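Local coordinates for protein soluble lytic murein transglycosylase (Escherichia coli, PDB 1QSA) that cleaves the glycosidic bonds between N-acetylmuramic acid and N-acetylglucosamine in peptidoglycan, forming a 1,6-anhydro bond in the N-acetylmuramic acid residue, at residues Arg89-Phe94 with Tyr109-Asn114. Numbering follows the deposited sequence.
Sequences RGLLAF and YYAKWN. With SO4 (sulfate ion), chain F.
Two neighbouring helices of the alpha-superhelix meet where Leu-91 and Leu-92 of helix 88-94 close on Ala-111 of helix 102-114, an example of a small methyl on one helix met by two leucines of the other. The axes of the short segments come within 9.1 Å, with 121° between their N-to-C directions, and no hydrogen bond joins them. The methyl CB of Ala-111 lies 3.8 Å from Leu-92 CG and 4.0 Å from Leu-91 CD2. Leu-92, with CG anti to its carbonyl carbon (chi1 -63°), splits its branches: CD1 rests 3.7 Å from Ala-111 O, while CD2 reaches Lys-112 CE at 4.0 Å. Within the superhelix Leu-91 also packs on Val-79 and Ala-83 of helix 69-84. The Lys-112 chain bends at chi2 (-77°) and crosses Leu-92 with its methylenes, its NZ going to a salt bridge with Glu-120. Replacing Leu-92 by alanine would remove both branches and is likely to open a gap over Ala-111 and leave the lysine methylenes without this apolar neighbour. Trp-113 takes no part in the helix contact; its NE1 donates a 2.8 Å hydrogen bond, in the ring plane, to O2 of a sulfate ion, probably from the crystallisation liquor, to which Ser-118 OG is also hydrogen-bonded.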
loop_
_atom_site.group_PDB
_atom_site.type_symbol
_atom_site.label_atom_id
_atom_site.label_comp_id
_atom_site.label_asym_id
_atom_site.label_seq_id
_atom_site.Cartn_x
_atom_site.Cartn_y
_atom_site.Cartn_z
ATOM N N ARG A 89 -20.637 31.500 8.934
ATOM C CA ARG A 89 -22.051 31.351 8.596
ATOM C C ARG A 89 -22.163 30.790 7.164
ATOM O O ARG A 89 -22.940 29.853 6.904
ATOM C CB ARG A 89 -22.750 32.708 8.684
ATOM C CG ARG A 89 -24.212 32.676 8.281
ATOM C CD ARG A 89 -24.798 34.071 8.273
ATOM N NE ARG A 89 -26.121 34.092 7.650
ATOM C CZ ARG A 89 -26.381 34.655 6.474
ATOM N NH1 ARG A 89 -25.417 35.267 5.802
ATOM N NH2 ARG A 89 -27.615 34.628 5.982
ATOM N N GLY A 90 -21.370 31.352 6.253
ATOM C CA GLY A 90 -21.388 30.903 4.862
ATOM C C GLY A 90 -20.916 29.469 4.683
ATOM O O GLY A 90 -21.439 28.715 3.847
ATOM N N LEU A 91 -19.932 29.083 5.484
ATOM C CA LEU A 91 -19.388 27.724 5.439
ATOM C C LEU A 91 -20.499 26.710 5.722
ATOM O O LEU A 91 -20.689 25.756 4.963
ATOM C CB LEU A 91 -18.251 27.592 6.461
ATOM C CG LEU A 91 -17.334 26.363 6.390
ATOM C CD1 LEU A 91 -16.050 26.659 7.132
ATOM C CD2 LEU A 91 -18.023 25.121 6.955
ATOM N N LEU A 92 -21.276 26.947 6.780
ATOM C CA LEU A 92 -22.360 26.039 7.136
ATOM C C LEU A 92 -23.544 26.101 6.156
ATOM O O LEU A 92 -24.255 25.118 5.968
ATOM C CB LEU A 92 -22.791 26.266 8.593
ATOM C CG LEU A 92 -21.675 25.965 9.601
ATOM C CD1 LEU A 92 -22.111 26.311 11.025
ATOM C CD2 LEU A 92 -21.337 24.473 9.523
ATOM N N ALA A 93 -23.731 27.243 5.506
ATOM C CA ALA A 93 -24.811 27.381 4.538
ATOM C C ALA A 93 -24.426 26.601 3.282
ATOM O O ALA A 93 -25.264 25.959 2.650
ATOM C CB ALA A 93 -25.041 28.869 4.206
ATOM N N PHE A 94 -23.134 26.606 2.976
ATOM C CA PHE A 94 -22.613 25.912 1.802
ATOM C C PHE A 94 -22.477 24.405 2.053
ATOM O O PHE A 94 -22.736 23.584 1.154
ATOM C CB PHE A 94 -21.255 26.515 1.396
ATOM C CG PHE A 94 -20.553 25.736 0.313
ATOM C CD1 PHE A 94 -20.963 25.846 -1.023
ATOM C CD2 PHE A 94 -19.523 24.847 0.633
ATOM C CE1 PHE A 94 -20.355 25.072 -2.024
ATOM C CE2 PHE A 94 -18.909 24.070 -0.361
ATOM C CZ PHE A 94 -19.328 24.183 -1.690
ATOM N N TYR A 109 -16.380 22.018 12.081
ATOM C CA TYR A 109 -16.634 22.083 13.519
ATOM C C TYR A 109 -16.247 23.411 14.143
ATOM O O TYR A 109 -16.926 23.873 15.053
ATOM C CB TYR A 109 -16.034 20.881 14.237
ATOM C CG TYR A 109 -16.811 19.646 13.874
ATOM C CD1 TYR A 109 -18.153 19.525 14.253
ATOM C CD2 TYR A 109 -16.247 18.637 13.100
ATOM C CE1 TYR A 109 -18.906 18.439 13.873
ATOM C CE2 TYR A 109 -17.007 17.531 12.703
ATOM C CZ TYR A 109 -18.332 17.445 13.100
ATOM O OH TYR A 109 -19.092 16.361 12.742
ATOM N N TYR A 110 -15.213 24.067 13.618
ATOM C CA TYR A 110 -14.848 25.383 14.148
ATOM C C TYR A 110 -15.982 26.355 13.752
ATOM O O TYR A 110 -16.359 27.236 14.532
ATOM C CB TYR A 110 -13.512 25.861 13.582
ATOM C CG TYR A 110 -12.988 27.118 14.238
ATOM C CD1 TYR A 110 -12.500 27.099 15.550
ATOM C CD2 TYR A 110 -12.954 28.323 13.541
ATOM C CE1 TYR A 110 -11.986 28.246 16.145
ATOM C CE2 TYR A 110 -12.439 29.482 14.127
ATOM C CZ TYR A 110 -11.957 29.435 15.428
ATOM O OH TYR A 110 -11.436 30.585 15.994
ATOM N N ALA A 111 -16.555 26.168 12.557
ATOM C CA ALA A 111 -17.678 27.017 12.120
ATOM C C ALA A 111 -18.876 26.807 13.058
ATOM O O ALA A 111 -19.616 27.754 13.346
ATOM C CB ALA A 111 -18.075 26.697 10.683
ATOM N N LYS A 112 -19.088 25.564 13.492
ATOM C CA LYS A 112 -20.178 25.243 14.423
ATOM C C LYS A 112 -19.973 26.015 15.733
ATOM O O LYS A 112 -20.906 26.629 16.235
ATOM C CB LYS A 112 -20.234 23.731 14.675
ATOM C CG LYS A 112 -20.860 22.936 13.531
ATOM C CD LYS A 112 -22.379 23.066 13.531
ATOM C CE LYS A 112 -23.025 22.303 12.376
ATOM N NZ LYS A 112 -24.512 22.210 12.551
ATOM N N TRP A 113 -18.748 26.021 16.260
ATOM C CA TRP A 113 -18.470 26.766 17.493
ATOM C C TRP A 113 -18.742 28.266 17.310
ATOM O O TRP A 113 -19.352 28.919 18.176
ATOM C CB TRP A 113 -17.013 26.568 17.925
ATOM C CG TRP A 113 -16.621 27.451 19.071
ATOM C CD1 TRP A 113 -17.003 27.320 20.383
ATOM C CD2 TRP A 113 -15.793 28.616 19.006
ATOM N NE1 TRP A 113 -16.457 28.340 21.130
ATOM C CE2 TRP A 113 -15.710 29.145 20.312
ATOM C CE3 TRP A 113 -15.113 29.265 17.969
ATOM C CZ2 TRP A 113 -14.966 30.301 20.610
ATOM C CZ3 TRP A 113 -14.374 30.417 18.259
ATOM C CH2 TRP A 113 -14.308 30.921 19.573
ATOM N N ASN A 114 -18.273 28.809 16.186
ATOM C CA ASN A 114 -18.439 30.230 15.878
ATOM C C ASN A 114 -19.881 30.667 15.708
ATOM O O ASN A 114 -20.182 31.858 15.794
ATOM C CB ASN A 114 -17.670 30.592 14.609
ATOM C CG ASN A 114 -16.286 31.119 14.903
ATOM O OD1 ASN A 114 -16.124 32.255 15.347
ATOM N ND2 ASN A 114 -15.273 30.302 14.639
HETATM S S SO4 F . -18.172 28.169 24.863
HETATM O O1 SO4 F . -17.568 27.857 26.178
HETATM O O2 SO4 F . -17.098 28.132 23.846
HETATM O O3 SO4 F . -19.230 27.180 24.561
HETATM O O4 SO4 F . -18.763 29.519 24.899
#